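Local coordinates for EGF family domain-containing protein (Toxoplasma gondii, PDB 4Z80), which binds a peptide of the rhoptry neck protein RON2L1 and probably acts in the moving junction between parasite and host cell during invasion, at residues Lys322-Ser327 against Ser448-Asp453; Gly55-Gly59 against Asn97-Val101; Pro279-Ser285 against Asn328-Ser334. All coordinates share one frame; numbering follows the deposited sequence.

All three contacts lie mainly in the interior, and two of them hold the same sheet. Contact 3 is the regular one: strands 280-283 and 329-332 pair by backbone hydrogen bonds, with Met-284 and Ser-285 exposed at one end. Strand 97-98 of contact 2 flanks 329-332 on its other side, through Asn-97 to Tyr-331 and Gly-99 to Met-329. Contact 1 joins two loops; contact 2 joins a loop to the strand and turn at 97-101. In each, an extended lysine brings its ammonium group to backbone carbonyls. They also meet directly: Lys-322 of contact 1 bonds Asn-97 of contact 2, and Ser-326 bonds Gly-99. Contact 1 also has a bridging water.

Contact 1. Residues Lys322-Ser327 against Ser448-Asp453; sequences KTAASS and SLSAVD
The ammonium group of Lys-322 grips two backbone carbonyls of 448-453. NZ donates to Ser-448 O at 2.9 Å and to Ser-450 O, also at 2.9 Å. Both carbonyls are met from above their planes, by 47° and 45°. The chain beyond CG is fully extended, and this carries NZ across to the far loop. A third bond from NZ goes to Asn-97 OD1, and the ring of Phe-386 in helix 378-387 adds a cation-pi contact. The buried charge is thus met by several oxygens and a ring.

A water forms the second polar link. It donates to Thr-323 O and to Ser-327 OG, and it accepts from Val-452 N at 3.1 Å. Ser-327 OG in turn donates to Ala-324 O at 2.7 Å, and the backbone N of Ser-327 reaches that oxygen from the same face. The bond to Ala-324 O, with the water, helps to fix the hydroxyl. Thr-323 N donates to Ser-326 OG in a nearly straight bond (177°), and Ser-326 OG also bonds Gly-99 O.

Packing fills in around these bonds. Val-452 splits its branches: CG1 lies against Lys-322 CB at 3.9 Å, while CG2 presses on Thr-323 C at 3.4 Å. Ala-451 CB meets the CB and OG of Ser-327. Asp-453 CB sits 3.3 Å from Ser-327 OG, and its carboxylate carbon lies 3.7 Å from Ala-324 CB. The carboxylate itself bonds Ser-455 through OD1.

The contact ties the loop after strand 318-321, within the AMA1-family region, to the loop after strand 443-447. The polar link across is made by one lysine, main-chain groups, and a water that also binds the Ser-327 hydroxyl. Two carbonyl dipoles, with the Asn-97 oxygen, would probably stabilise the charged form of the buried lysine.

Contact 2. Residues Gly55-Gly59 against Asn97-Val101; sequences GVYVG and NYGKV
A type II beta turn from Asn-97 to Lys-100 presents two side chains to the loop 55-59, which runs between strands 43-51 and 60-62. Lys-100 makes the main link. Its NZ donates to Tyr-57 O at 2.9 Å and, weakly, to Val-56 O at 3.3 Å. The approach to Tyr-57 O is from well above the carbonyl plane, 59° out of it. Every torsion of the lysine chain is close to 180°, and this full extension carries NZ from the turn to the loop. The last carbon also lies near the carbonyl, with CE 3.5 Å from Tyr-57 O. Gln-297 OE1 takes another bond from NZ, and the ring of Tyr-331 gives a cation-pi contact.

The turn begins on strand 97-98, an edge strand, within this chain, of the antiparallel sheet that includes 329-332. Gly-99 has a positive phi of 93°, as expected for the third residue of a type II turn. Its N bonds Met-329 O, and Asn-97 N bonds Tyr-331 O, so the turn is held to the neighbouring strand as well.

Asn-97 touches the loop beside the lysine. Its ND2 comes 3.0 Å from Val-56 O, but the angle is too poor for a hydrogen bond. The same nitrogen packs on Val-56 CG1 at 3.6 Å, the two side chains crossing at about a right angle. The other end of the amide is held by contact 1, where OD1 accepts from Lys-322 NZ. On the loop side, the ring of Tyr-57 packs edge-to-face with Phe-386.

Contact 3. Residues Pro279-Ser285 against Asn328-Ser334; sequences PAMFDMS and NMVYVTS
Met-281 bends at chi2 and chi3 (-60° and -56°), and Met-329 bends the same way, which brings their methyl groups together with CE to CE at 3.8 Å. They lie on one face of an antiparallel strand pair, 280-283 with 329-332, at the middle of a four-stranded sheet. Ala-280 with Val-332 and Phe-282 with Val-330 are the hydrogen-bonded pairs. Phe-282 N reaches Val-330 O at 2.9 Å, and Val-330 N returns the bond to Phe-282 O.

The methionine face also carries Tyr-331. Met-281 SD lies obliquely to its ring, 3.8 Å from Tyr-331 CD2, in a Met-aromatic contact. Pro-279 runs alongside the ring, its CB 3.5 Å from Tyr-331 OH. Phe-282, Val-330 and Val-332 are on the other face, where Phe-282 and Val-332 pack on Pro-252 at the start of helix 252-262. Val-330 CG2 touches Met-284 CG and lies at the edge of the Phe-282 ring.

Past the last pair, Met-284 N bonds Asn-328 O, and an Asx turn closes the strand end. Asp-283 OD1 takes three donors, besides a weak bond from Thr-286 N: Ser-285 OG on its syn side, Ser-285 N on its anti side, and Asn-328 ND2, which comes from above the carboxylate plane at 3.2 Å.

Contact 1. Residues Lys322-Ser327 against Ser448-Asp453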
# COMPACT_ATOMS: atom_id res chain seq x y z
N LYS A 322 3.36 4.93 12.95
CA LYS A 322 2.22 4.27 13.59
C LYS A 322 1.86 5.00 14.86
O LYS A 322 2.74 5.41 15.61
CB LYS A 322 2.54 2.82 13.94
CG LYS A 322 2.90 1.96 12.75
CD LYS A 322 3.01 0.48 13.11
CE LYS A 322 3.36 -0.33 11.91
NZ LYS A 322 3.43 -1.78 12.22
N THR A 323 0.56 5.14 15.11
CA THR A 323 0.07 5.70 16.36
C THR A 323 -1.11 4.86 16.80
O THR A 323 -1.64 4.09 16.00
CB THR A 323 -0.37 7.16 16.23
OG1 THR A 323 -1.46 7.23 15.30
CG2 THR A 323 0.77 8.02 15.74
N ALA A 324 -1.55 5.00 18.05
CA ALA A 324 -2.73 4.27 18.47
C ALA A 324 -3.88 4.57 17.52
O ALA A 324 -4.61 3.66 17.09
CB ALA A 324 -3.10 4.63 19.89
N ALA A 325 -4.03 5.84 17.15
CA ALA A 325 -5.14 6.28 16.31
C ALA A 325 -5.06 5.76 14.87
O ALA A 325 -6.07 5.72 14.18
CB ALA A 325 -5.22 7.79 16.32
N SER A 326 -3.87 5.38 14.41
CA SER A 326 -3.74 4.87 13.04
C SER A 326 -4.03 3.37 12.93
O SER A 326 -3.83 2.78 11.88
CB SER A 326 -2.34 5.18 12.48
OG SER A 326 -1.34 4.34 13.02
N SER A 327 -4.52 2.75 14.01
CA SER A 327 -4.62 1.29 14.05
C SER A 327 -5.70 0.70 13.15
O SER A 327 -5.77 -0.52 13.01
CB SER A 327 -4.87 0.82 15.48
OG SER A 327 -3.78 1.16 16.31
N SER A 448 6.65 -6.00 14.59
CA SER A 448 6.91 -4.83 13.77
C SER A 448 5.84 -4.56 12.71
O SER A 448 5.81 -3.49 12.12
CB SER A 448 8.27 -4.98 13.09
OG SER A 448 8.36 -6.18 12.36
N LEU A 449 4.97 -5.55 12.48
CA LEU A 449 3.84 -5.42 11.55
C LEU A 449 2.50 -5.19 12.27
O LEU A 449 1.47 -5.03 11.61
CB LEU A 449 3.76 -6.67 10.67
CG LEU A 449 4.88 -6.81 9.62
CD1 LEU A 449 4.97 -8.24 9.14
CD2 LEU A 449 4.65 -5.87 8.45
N SER A 450 2.53 -5.16 13.60
CA SER A 450 1.32 -4.96 14.41
C SER A 450 0.92 -3.49 14.50
O SER A 450 1.77 -2.60 14.44
CB SER A 450 1.53 -5.46 15.85
OG SER A 450 2.04 -6.78 15.90
N ALA A 451 -0.38 -3.24 14.67
CA ALA A 451 -0.81 -1.93 15.14
C ALA A 451 -0.28 -1.71 16.57
O ALA A 451 0.10 -2.67 17.25
CB ALA A 451 -2.33 -1.81 15.10
N VAL A 452 -0.24 -0.45 17.01
CA VAL A 452 0.41 -0.13 18.29
C VAL A 452 -0.52 0.37 19.39
O VAL A 452 -0.05 0.81 20.42
CB VAL A 452 1.53 0.94 18.10
CG1 VAL A 452 2.56 0.44 17.09
CG2 VAL A 452 0.97 2.29 17.66
N ASP A 453 -1.84 0.27 19.19
CA ASP A 453 -2.79 0.64 20.23
C ASP A 453 -2.95 -0.49 21.24
O ASP A 453 -3.50 -1.54 20.92
CB ASP A 453 -4.14 0.98 19.61
CG ASP A 453 -5.13 1.57 20.61
OD1 ASP A 453 -4.83 1.60 21.83
OD2 ASP A 453 -6.22 2.00 20.17
O HOH W 1 -1.25 1.57 14.94

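Contact 2. Residues Gly55-Gly59 against Asn97-Val101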
# COMPACT_ATOMS: atom_id res chain seq x y z
N GLY A 55 12.33 -5.20 4.00
CA GLY A 55 12.22 -4.20 5.06
C GLY A 55 10.77 -3.96 5.49
O GLY A 55 9.89 -3.81 4.65
N VAL A 56 10.54 -3.91 6.80
CA VAL A 56 9.20 -3.70 7.36
C VAL A 56 8.87 -2.21 7.51
O VAL A 56 7.79 -1.75 7.13
CB VAL A 56 9.07 -4.42 8.73
CG1 VAL A 56 7.79 -4.01 9.48
CG2 VAL A 56 9.11 -5.92 8.53
N TYR A 57 9.81 -1.44 8.06
CA TYR A 57 9.62 -0.01 8.19
C TYR A 57 9.51 0.61 6.80
O TYR A 57 8.58 1.36 6.50
CB TYR A 57 10.78 0.60 8.99
CG TYR A 57 10.61 2.04 9.39
CD1 TYR A 57 9.62 2.42 10.30
CD2 TYR A 57 11.46 3.02 8.91
CE1 TYR A 57 9.48 3.75 10.69
CE2 TYR A 57 11.33 4.34 9.31
CZ TYR A 57 10.35 4.70 10.20
OH TYR A 57 10.22 6.02 10.58
N VAL A 58 10.49 0.29 5.97
CA VAL A 58 10.55 0.69 4.57
C VAL A 58 10.90 -0.55 3.75
O VAL A 58 11.95 -1.16 3.98
CB VAL A 58 11.60 1.79 4.35
CG1 VAL A 58 11.81 2.04 2.86
CG2 VAL A 58 11.18 3.05 5.06
N GLY A 59 10.02 -0.93 2.81
CA GLY A 59 10.22 -2.12 2.01
C GLY A 59 10.28 -1.81 0.53
O GLY A 59 9.37 -1.19 -0.00
N ASN A 97 0.87 -4.34 6.66
CA ASN A 97 1.55 -3.67 7.75
C ASN A 97 0.55 -2.81 8.50
O ASN A 97 0.18 -1.74 8.04
CB ASN A 97 2.72 -2.85 7.22
CG ASN A 97 3.73 -2.51 8.28
OD1 ASN A 97 3.40 -2.39 9.45
ND2 ASN A 97 4.99 -2.37 7.87
N TYR A 98 0.08 -3.33 9.62
CA TYR A 98 -1.01 -2.68 10.34
C TYR A 98 -0.55 -1.44 11.10
O TYR A 98 0.43 -1.47 11.85
CB TYR A 98 -1.69 -3.69 11.28
CG TYR A 98 -2.33 -4.82 10.51
CD1 TYR A 98 -3.57 -4.65 9.90
CD2 TYR A 98 -1.70 -6.06 10.38
CE1 TYR A 98 -4.16 -5.68 9.18
CE2 TYR A 98 -2.29 -7.08 9.66
CZ TYR A 98 -3.52 -6.88 9.07
OH TYR A 98 -4.10 -7.91 8.36
N GLY A 99 -1.28 -0.36 10.89
CA GLY A 99 -1.01 0.91 11.55
C GLY A 99 -0.10 1.82 10.75
O GLY A 99 -0.01 3.01 11.05
N LYS A 100 0.57 1.29 9.73
CA LYS A 100 1.56 2.05 8.97
C LYS A 100 0.93 3.07 8.04
O LYS A 100 0.20 2.72 7.11
CB LYS A 100 2.46 1.10 8.18
CG LYS A 100 3.46 1.78 7.23
CD LYS A 100 4.40 0.74 6.62
CE LYS A 100 5.27 1.30 5.50
NZ LYS A 100 6.26 0.30 5.03
N VAL A 101 1.26 4.34 8.27
CA VAL A 101 0.80 5.46 7.46
C VAL A 101 2.02 6.26 6.99
O VAL A 101 2.97 6.43 7.76
CB VAL A 101 -0.15 6.37 8.27
CG1 VAL A 101 -0.51 7.64 7.51
CG2 VAL A 101 -1.42 5.60 8.66

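Contact 3. Residues Pro279-Ser285 against Asn328-Ser334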
# COMPACT_ATOMS: atom_id res chain seq x y z
N PRO A 279 1.48 0.55 -4.22
CA PRO A 279 1.01 0.21 -2.88
C PRO A 279 -0.34 0.86 -2.60
O PRO A 279 -0.82 1.69 -3.38
CB PRO A 279 2.12 0.77 -1.98
CG PRO A 279 2.62 1.95 -2.70
CD PRO A 279 2.49 1.62 -4.18
N ALA A 280 -0.97 0.47 -1.50
CA ALA A 280 -2.30 0.96 -1.17
C ALA A 280 -2.50 1.05 0.33
O ALA A 280 -1.81 0.39 1.11
CB ALA A 280 -3.37 0.05 -1.79
N MET A 281 -3.45 1.90 0.72
CA MET A 281 -3.93 1.99 2.08
C MET A 281 -5.32 1.37 2.19
O MET A 281 -6.21 1.73 1.44
CB MET A 281 -4.00 3.45 2.53
CG MET A 281 -2.67 4.17 2.56
SD MET A 281 -1.46 3.42 3.68
CE MET A 281 -2.38 3.44 5.21
N PHE A 282 -5.49 0.44 3.13
CA PHE A 282 -6.80 -0.11 3.44
C PHE A 282 -7.25 0.37 4.80
O PHE A 282 -6.47 0.40 5.75
CB PHE A 282 -6.76 -1.64 3.40
CG PHE A 282 -8.10 -2.28 3.58
CD1 PHE A 282 -9.04 -2.21 2.57
CD2 PHE A 282 -8.41 -2.98 4.74
CE1 PHE A 282 -10.29 -2.81 2.71
CE2 PHE A 282 -9.66 -3.58 4.89
CZ PHE A 282 -10.59 -3.50 3.87
N ASP A 283 -8.51 0.78 4.89
CA ASP A 283 -9.11 1.22 6.14
C ASP A 283 -10.03 0.10 6.67
O ASP A 283 -11.07 -0.18 6.07
CB ASP A 283 -9.87 2.53 5.92
CG ASP A 283 -10.35 3.17 7.21
OD1 ASP A 283 -10.68 2.44 8.17
OD2 ASP A 283 -10.42 4.41 7.26
N MET A 284 -9.62 -0.54 7.76
CA MET A 284 -10.36 -1.68 8.32
C MET A 284 -11.75 -1.29 8.78
O MET A 284 -12.65 -2.13 8.83
CB MET A 284 -9.61 -2.29 9.51
CG MET A 284 -8.23 -2.84 9.21
SD MET A 284 -8.22 -4.37 8.25
CE MET A 284 -8.97 -5.50 9.43
N SER A 285 -11.94 -0.02 9.13
CA SER A 285 -13.22 0.39 9.71
C SER A 285 -14.24 0.73 8.62
O SER A 285 -15.43 0.47 8.79
CB SER A 285 -13.02 1.57 10.66
OG SER A 285 -12.62 2.74 9.97
N ASN A 328 -6.52 1.54 12.54
CA ASN A 328 -7.48 1.08 11.55
C ASN A 328 -6.90 1.02 10.14
O ASN A 328 -7.50 0.44 9.24
CB ASN A 328 -8.70 2.00 11.55
CG ASN A 328 -8.34 3.47 11.27
OD1 ASN A 328 -7.39 4.02 11.84
ND2 ASN A 328 -9.10 4.10 10.38
N MET A 329 -5.72 1.63 9.95
CA MET A 329 -5.11 1.73 8.64
C MET A 329 -4.12 0.59 8.40
O MET A 329 -3.52 0.08 9.34
CB MET A 329 -4.39 3.07 8.48
CG MET A 329 -5.27 4.29 8.62
SD MET A 329 -6.77 4.23 7.60
CE MET A 329 -6.07 4.01 5.98
N VAL A 330 -4.00 0.21 7.14
CA VAL A 330 -3.11 -0.87 6.73
C VAL A 330 -2.36 -0.46 5.48
O VAL A 330 -2.98 -0.08 4.49
CB VAL A 330 -3.88 -2.18 6.44
CG1 VAL A 330 -2.95 -3.36 6.43
CG2 VAL A 330 -5.00 -2.41 7.46
N TYR A 331 -1.04 -0.54 5.52
CA TYR A 331 -0.19 -0.33 4.36
C TYR A 331 -0.02 -1.67 3.65
O TYR A 331 0.50 -2.62 4.21
CB TYR A 331 1.16 0.27 4.77
CG TYR A 331 2.04 0.70 3.60
CD1 TYR A 331 2.92 -0.20 3.00
CD2 TYR A 331 1.99 1.99 3.10
CE1 TYR A 331 3.72 0.19 1.93
CE2 TYR A 331 2.79 2.39 2.03
CZ TYR A 331 3.64 1.48 1.45
OH TYR A 331 4.43 1.88 0.38
N VAL A 332 -0.47 -1.71 2.40
CA VAL A 332 -0.57 -2.94 1.63
C VAL A 332 0.23 -2.81 0.34
O VAL A 332 -0.02 -1.90 -0.43
CB VAL A 332 -2.05 -3.22 1.29
CG1 VAL A 332 -2.20 -4.42 0.39
CG2 VAL A 332 -2.86 -3.39 2.57
N THR A 333 1.17 -3.71 0.09
CA THR A 333 1.85 -3.69 -1.19
C THR A 333 1.06 -4.48 -2.24
O THR A 333 0.19 -5.30 -1.93
CB THR A 333 3.28 -4.24 -1.10
OG1 THR A 333 3.26 -5.67 -0.94
CG2 THR A 333 4.03 -3.60 0.06
N SER A 334 1.38 -4.21 -3.50
CA SER A 334 0.70 -4.85 -4.62
C SER A 334 0.89 -6.35 -4.57
O SER A 334 0.05 -7.12 -5.04
CB SER A 334 1.22 -4.26 -5.93
OG SER A 334 0.42 -4.63 -7.04